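Local atomic coordinates of hypothetical protein (Clostridium sporogenes ATCC 15579, PDB entry 4QRK), a protein that is of unknown function but probably takes part in cell adhesion, and folds into a right-handed beta-helix of the DUF2154 family. Residues A[137-140]-A[141-145]; A[185-188]-A[189-193]. All coordinates share one frame; numbering follows the deposited sequence.

How the interactions relate
Both interactions are local contacts within the right-handed beta-helix, and they follow one another along the chain. Interaction 1 is a corner, the exit from strand 134-138, an inner strand of one sheet, into the loop that leads to strand 147-153 of the other. Interaction 2 is a hairpin, residues 185-193, whose strand 185-187 is the outermost at one end of that other sheet. Their centres lie about 20 Å apart and their nearest atoms about 11 Å apart, so they do not touch. The first lies about 13 Å from the centre of the chain and is partly buried; the second, about 23 Å out, is a surface contact.

Interaction 1 of 2, residues A[137-140]-A[141-145]; sequences LDIS and GNYKN
A corner of the right-handed beta-helix, where the chain leaves strand 134-138, folds Tyr143 back against Ile139. The phenol oxygen Tyr143 OH lies 3.3 Å from Ile139 CA, and the edge of the ring, at CE2, is 3.4 Å from Ile139 O. The two side chains cross at about a right angle, and Ile139 leads away from the tyrosine to meet Leu123, Val160 and Leu162 in the interior. Gly141, which carries no side chain, sets its CA 3.7 Å above the plane of the ring, over the rim of one face. The tyrosine reaches back because its CG lies anti to the carbonyl carbon, beside the backbone N (chi1 -57°). Its hydroxyl is hydrogen-bonded to Leu118 O of the preceding corner and receives a weak, 3.4 Å bond from Gly141 N.

Just ahead of this, the strand ends in an Asx turn. Asp138 OD1 takes the backbone N of Ser140 nearly in line with its C-O bond, and also the hydroxyl Ser140 OG at 2.5 Å, on the syn lone pair. Ser140 OG sits between its backbone N and carbonyl carbon (chi1 69°), close enough to that N for both to grip a single carboxylate oxygen. The other oxygen, OD2, forms a salt bridge with Lys220, so both oxygens of the carboxylate are engaged. Backbone hydrogen bonds of Asp138 with Ala116 and Leu118, and of Ile139 with Tyr161, hold the start of the corner between the strands of adjacent coils.

Beyond Gly141 an inverse gamma turn centred on Asn142 is marked by a weak bond from Tyr143 N to Gly141 O. On its outer side the curled chain of Lys144 lets NZ donate to Asn142 O (3.0 Å) and, at a short 2.5 Å, to Asn142 OD1, which it meets from above the carbonyl plane.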
ATOM      1  N   LEU A 137      -2.290   4.785  -5.137  1.00 21.73           N
ATOM      2  CA  LEU A 137      -1.459   5.147  -4.013  1.00 22.94           C
ATOM      3  C   LEU A 137      -0.984   6.557  -4.114  1.00 20.87           C
ATOM      4  O   LEU A 137      -0.428   6.960  -5.163  1.00 28.64           O
ATOM      5  CB  LEU A 137      -0.185   4.302  -3.994  1.00 22.25           C
ATOM      6  CG  LEU A 137      -0.165   2.849  -3.633  1.00 48.62           C
ATOM      7  CD1 LEU A 137       1.231   2.317  -3.889  1.00 52.99           C
ATOM      8  CD2 LEU A 137      -0.533   2.754  -2.175  1.00 50.73           C
ATOM      9  N   ASP A 138      -1.202   7.305  -3.045  1.00 20.80           N
ATOM     10  CA  ASP A 138      -0.673   8.640  -2.926  1.00 22.48           C
ATOM     11  C   ASP A 138       0.526   8.525  -2.027  1.00 23.76           C
ATOM     12  O   ASP A 138       0.423   8.306  -0.827  1.00 22.35           O
ATOM     13  CB  ASP A 138      -1.692   9.615  -2.363  1.00 29.83           C
ATOM     14  CG  ASP A 138      -1.198  11.048  -2.395  1.00 37.93           C
ATOM     15  OD1 ASP A 138       0.051  11.266  -2.359  1.00 31.04           O
ATOM     16  OD2 ASP A 138      -2.059  11.955  -2.461  1.00 34.10           O
ATOM     17  N   ILE A 139       1.690   8.644  -2.633  1.00 22.94           N
ATOM     18  CA  ILE A 139       2.926   8.693  -1.860  1.00 26.84           C
ATOM     19  C   ILE A 139       3.639   9.982  -2.209  1.00 28.23           C
ATOM     20  O   ILE A 139       4.821   9.993  -2.502  1.00 29.80           O
ATOM     21  CB  ILE A 139       3.824   7.473  -2.093  1.00 30.67           C
ATOM     22  CG1 ILE A 139       3.910   7.150  -3.559  1.00 41.87           C
ATOM     23  CG2 ILE A 139       3.240   6.244  -1.445  1.00 36.74           C
ATOM     24  CD1 ILE A 139       5.059   6.179  -3.889  1.00 47.43           C
ATOM     25  N   SER A 140       2.911  11.087  -2.097  1.00 29.01           N
ATOM     26  CA  SER A 140       3.403  12.398  -2.522  1.00 25.85           C
ATOM     27  C   SER A 140       3.844  13.263  -1.328  1.00 30.11           C
ATOM     28  O   SER A 140       3.960  14.464  -1.424  1.00 35.72           O
ATOM     29  CB  SER A 140       2.322  13.119  -3.362  1.00 26.69           C
ATOM     30  OG  SER A 140       1.185  13.499  -2.571  1.00 27.86           O
ATOM     31  N   GLY A 141       4.107  12.637  -0.204  1.00 28.00           N
ATOM     32  CA  GLY A 141       4.604  13.354   0.952  1.00 28.86           C
ATOM     33  C   GLY A 141       6.033  13.909   0.795  1.00 30.24           C
ATOM     34  O   GLY A 141       6.827  13.487  -0.066  1.00 35.84           O
ATOM     35  N   ASN A 142       6.347  14.867   1.652  1.00 36.64           N
ATOM     36  CA  ASN A 142       7.687  15.411   1.767  1.00 47.67           C
ATOM     37  C   ASN A 142       8.463  14.551   2.770  1.00 38.93           C
ATOM     38  O   ASN A 142       8.670  14.925   3.916  1.00 44.54           O
ATOM     39  CB  ASN A 142       7.589  16.868   2.218  1.00 63.20           C
ATOM     40  CG  ASN A 142       8.938  17.539   2.291  1.00 80.51           C
ATOM     41  OD1 ASN A 142       9.317  18.097   3.324  1.00 81.86           O
ATOM     42  ND2 ASN A 142       9.688  17.467   1.198  1.00 82.98           N
ATOM     43  N   TYR A 143       8.801  13.342   2.347  1.00 33.22           N
ATOM     44  CA  TYR A 143       9.435  12.372   3.232  1.00 28.39           C
ATOM     45  C   TYR A 143      10.831  12.882   3.678  1.00 43.31           C
ATOM     46  O   TYR A 143      11.541  13.541   2.921  1.00 36.89           O
ATOM     47  CB  TYR A 143       9.464  10.982   2.573  1.00 25.93           C
ATOM     48  CG  TYR A 143       8.056  10.532   2.188  1.00 30.63           C
ATOM     49  CD1 TYR A 143       7.088  10.285   3.158  1.00 29.65           C
ATOM     50  CD2 TYR A 143       7.683  10.434   0.860  1.00 27.90           C
ATOM     51  CE1 TYR A 143       5.794   9.909   2.795  1.00 27.38           C
ATOM     52  CE2 TYR A 143       6.424  10.066   0.489  1.00 36.09           C
ATOM     53  CZ  TYR A 143       5.474   9.810   1.454  1.00 35.58           C
ATOM     54  OH  TYR A 143       4.213   9.456   1.032  1.00 32.64           O
ATOM     55  N   LYS A 144      11.175  12.620   4.932  1.00 36.70           N
ATOM     56  CA  LYS A 144      12.396  13.143   5.530  1.00 48.94           C
ATOM     57  C   LYS A 144      13.514  12.116   5.566  1.00 43.93           C
ATOM     58  O   LYS A 144      14.485  12.254   6.285  1.00 50.74           O
ATOM     59  CB  LYS A 144      12.088  13.682   6.932  1.00 51.44           C
ATOM     60  CG  LYS A 144      11.216  14.958   6.915  1.00 54.74           C
ATOM     61  CD  LYS A 144      11.760  16.040   5.934  1.00 71.38           C
ATOM     62  CE  LYS A 144      10.977  17.350   6.009  1.00 73.10           C
ATOM     63  NZ  LYS A 144       9.527  17.175   5.688  1.00 71.26           N
ATOM     64  N   ASN A 145      13.383  11.095   4.754  1.00 40.35           N
ATOM     65  CA  ASN A 145      14.419  10.103   4.613  1.00 43.38           C
ATOM     66  C   ASN A 145      14.174   9.459   3.269  1.00 39.82           C
ATOM     67  O   ASN A 145      13.165   9.750   2.610  1.00 37.48           O
ATOM     68  CB  ASN A 145      14.235   9.086   5.702  1.00 58.83           C
ATOM     69  CG  ASN A 145      12.789   8.811   5.938  1.00 66.60           C
ATOM     70  OD1 ASN A 145      12.202   9.292   6.911  1.00 70.00           O
ATOM     71  ND2 ASN A 145      12.170   8.077   5.012  1.00 63.18           N
TER

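Interaction 2 of 2, residues A[185-188]-A[189-193]; sequences IVEG and ENIYK
The hairpin of residues 185-193 is zipped together by two antiparallel hydrogen-bonded pairs, Ile185 with Lys193 and Glu187 with Ile191. In the first, both bonds form: Ile185 N donates to Lys193 O at 2.7 Å, and Lys193 N returns a bond of 3.0 Å to Ile185 O. That carbonyl also receives a CA-H...O contact from Tyr192. In the second, Glu187 N meets Ile191 O at 2.8 Å and nearly straight (167°), whereas the return bond from Ile191 N to Glu187 O is stretched to 3.4 Å and weak, where the strands open into the three-residue loop Gly188-Glu189-Asn190.

A water sits over this mouth, above the rim of one face of the Tyr192 ring. It lies 2.9 Å from Gly188 O and 3.2 Å from Ile191 O, and can donate to either, though further acceptors nearby compete for its two protons. Asn190 N gives it only a weak bond, and another weak one to Gly188 O.

On the face shared by Ile185, Glu187, Ile191 and Lys193, a salt bridge joins the strands diagonally. The glutamate runs outward with CG anti to its backbone N (chi1 -180°), and Lys193 bends at chi3 (-73°) to bring NZ to Glu187 OE1, although their exact separation, a very short 2.4 Å, is doubtful. Ile191 lies alongside, its CG2 against the carboxylate carbon. On the reverse face Val186 and Tyr192 point the same way, with CG2 of the valine 4.1 Å from CE2 of the tyrosine.

Strand 191-193 runs antiparallel to strand 167-174, joined to it by backbone hydrogen bonds of Tyr192 with Ile170 and, just before the strand, of Asn190 with Ala172; it separates 167-174 from 185-187, the outermost strand of the sheet within the chain.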
ATOM      1  N   ILE A 185      10.759  12.866 -16.673  1.00 32.46           N
ATOM      2  CA  ILE A 185      11.900  12.692 -17.564  1.00 34.55           C
ATOM      3  C   ILE A 185      12.023  11.229 -17.906  1.00 40.85           C
ATOM      4  O   ILE A 185      11.915  10.385 -17.033  1.00 35.96           O
ATOM      5  CB  ILE A 185      13.191  13.196 -16.865  1.00 40.79           C
ATOM      6  CG1 ILE A 185      13.089  14.702 -16.616  1.00 38.11           C
ATOM      7  CG2 ILE A 185      14.432  12.886 -17.682  1.00 42.69           C
ATOM      8  CD1 ILE A 185      13.939  15.179 -15.476  1.00 39.08           C
ATOM      9  N   VAL A 186      12.233  10.918 -19.181  1.00 38.93           N
ATOM     10  CA  VAL A 186      12.356   9.532 -19.622  1.00 41.06           C
ATOM     11  C   VAL A 186      13.823   9.204 -19.741  1.00 45.34           C
ATOM     12  O   VAL A 186      14.557   9.894 -20.396  1.00 41.44           O
ATOM     13  CB  VAL A 186      11.640   9.326 -20.955  1.00 49.88           C
ATOM     14  CG1 VAL A 186      11.751   7.904 -21.414  1.00 49.17           C
ATOM     15  CG2 VAL A 186      10.171   9.706 -20.793  1.00 47.12           C
ATOM     16  N   GLU A 187      14.254   8.171 -19.056  1.00 42.21           N
ATOM     17  CA  GLU A 187      15.639   7.756 -19.102  1.00 51.35           C
ATOM     18  C   GLU A 187      15.650   6.360 -19.671  1.00 58.47           C
ATOM     19  O   GLU A 187      15.118   5.415 -19.069  1.00 61.79           O
ATOM     20  CB  GLU A 187      16.249   7.764 -17.695  1.00 45.55           C
ATOM     21  CG  GLU A 187      17.703   7.343 -17.640  1.00 47.85           C
ATOM     22  CD  GLU A 187      18.176   6.999 -16.234  1.00 48.20           C
ATOM     23  OE1 GLU A 187      18.064   7.870 -15.341  1.00 42.80           O
ATOM     24  OE2 GLU A 187      18.656   5.849 -16.028  1.00 52.23           O
ATOM     25  N   GLY A 188      16.251   6.229 -20.837  1.00 57.79           N
ATOM     26  CA  GLY A 188      16.435   4.931 -21.450  1.00 63.48           C
ATOM     27  C   GLY A 188      15.276   3.967 -21.287  1.00 67.52           C
ATOM     28  O   GLY A 188      14.139   4.235 -21.694  1.00 57.11           O
ATOM     29  N   GLU A 189      15.586   2.850 -20.635  1.00 74.19           N
ATOM     30  CA  GLU A 189      14.725   1.685 -20.650  1.00 78.71           C
ATOM     31  C   GLU A 189      13.920   1.528 -19.350  1.00 64.94           C
ATOM     32  O   GLU A 189      14.360   0.933 -18.341  1.00 57.35           O
ATOM     33  CB  GLU A 189      15.541   0.429 -20.957  1.00 92.77           C
ATOM     34  CG  GLU A 189      16.443   0.557 -22.194  1.00107.73           C
ATOM     35  CD  GLU A 189      17.778  -0.154 -22.033  1.00109.95           C
ATOM     36  OE1 GLU A 189      18.587   0.285 -21.185  1.00110.20           O
ATOM     37  OE2 GLU A 189      18.014  -1.148 -22.755  1.00109.36           O
ATOM     38  N   ASN A 190      12.733   2.109 -19.398  1.00 35.77           N
ATOM     39  CA  ASN A 190      11.715   1.848 -18.393  1.00 38.03           C
ATOM     40  C   ASN A 190      11.969   2.665 -17.132  1.00 35.13           C
ATOM     41  O   ASN A 190      11.334   2.416 -16.107  1.00 34.68           O
ATOM     42  CB  ASN A 190      11.639   0.350 -18.064  1.00 41.05           C
ATOM     43  CG  ASN A 190      11.273  -0.488 -19.267  1.00 54.22           C
ATOM     44  OD1 ASN A 190      10.240  -0.252 -19.909  1.00 54.71           O
ATOM     45  ND2 ASN A 190      12.104  -1.479 -19.583  1.00 64.23           N
ATOM     46  N   ILE A 191      12.878   3.642 -17.218  1.00 30.40           N
ATOM     47  CA  ILE A 191      13.172   4.534 -16.083  1.00 28.33           C
ATOM     48  C   ILE A 191      12.593   5.934 -16.276  1.00 29.22           C
ATOM     49  O   ILE A 191      12.799   6.577 -17.319  1.00 33.30           O
ATOM     50  CB  ILE A 191      14.677   4.717 -15.877  1.00 33.10           C
ATOM     51  CG1 ILE A 191      15.398   3.366 -15.851  1.00 43.45           C
ATOM     52  CG2 ILE A 191      14.929   5.555 -14.611  1.00 32.80           C
ATOM     53  CD1 ILE A 191      14.923   2.467 -14.773  1.00 42.56           C
ATOM     54  N   TYR A 192      11.927   6.415 -15.236  1.00 26.67           N
ATOM     55  CA  TYR A 192      11.290   7.727 -15.199  1.00 31.71           C
ATOM     56  C   TYR A 192      11.722   8.481 -13.958  1.00 39.04           C
ATOM     57  O   TYR A 192      11.801   7.892 -12.877  1.00 36.42           O
ATOM     58  CB  TYR A 192       9.777   7.570 -15.164  1.00 30.20           C
ATOM     59  CG  TYR A 192       9.272   6.800 -16.331  1.00 33.66           C
ATOM     60  CD1 TYR A 192       9.310   5.422 -16.326  1.00 27.78           C
ATOM     61  CD2 TYR A 192       8.786   7.449 -17.446  1.00 36.05           C
ATOM     62  CE1 TYR A 192       8.860   4.689 -17.397  1.00 30.21           C
ATOM     63  CE2 TYR A 192       8.345   6.745 -18.533  1.00 31.80           C
ATOM     64  CZ  TYR A 192       8.394   5.352 -18.514  1.00 39.74           C
ATOM     65  OH  TYR A 192       7.946   4.618 -19.588  1.00 40.78           O
ATOM     66  N   LYS A 193      11.976   9.776 -14.098  1.00 31.24           N
ATOM     67  CA  LYS A 193      12.405  10.577 -12.955  1.00 27.73           C
ATOM     68  C   LYS A 193      11.760  11.937 -12.992  1.00 26.98           C
ATOM     69  O   LYS A 193      11.341  12.391 -14.048  1.00 30.66           O
ATOM     70  CB  LYS A 193      13.919  10.812 -13.003  1.00 41.29           C
ATOM     71  CG  LYS A 193      14.764   9.576 -13.049  1.00 53.60           C
ATOM     72  CD  LYS A 193      16.207   9.912 -13.430  1.00 67.12           C
ATOM     73  CE  LYS A 193      16.319  10.282 -14.908  1.00 81.16           C
ATOM     74  NZ  LYS A 193      17.728  10.289 -15.428  1.00 79.44           N
TER
HETATM   75  O   HOH W   1      12.008   5.217 -20.052  1.00 54.48           O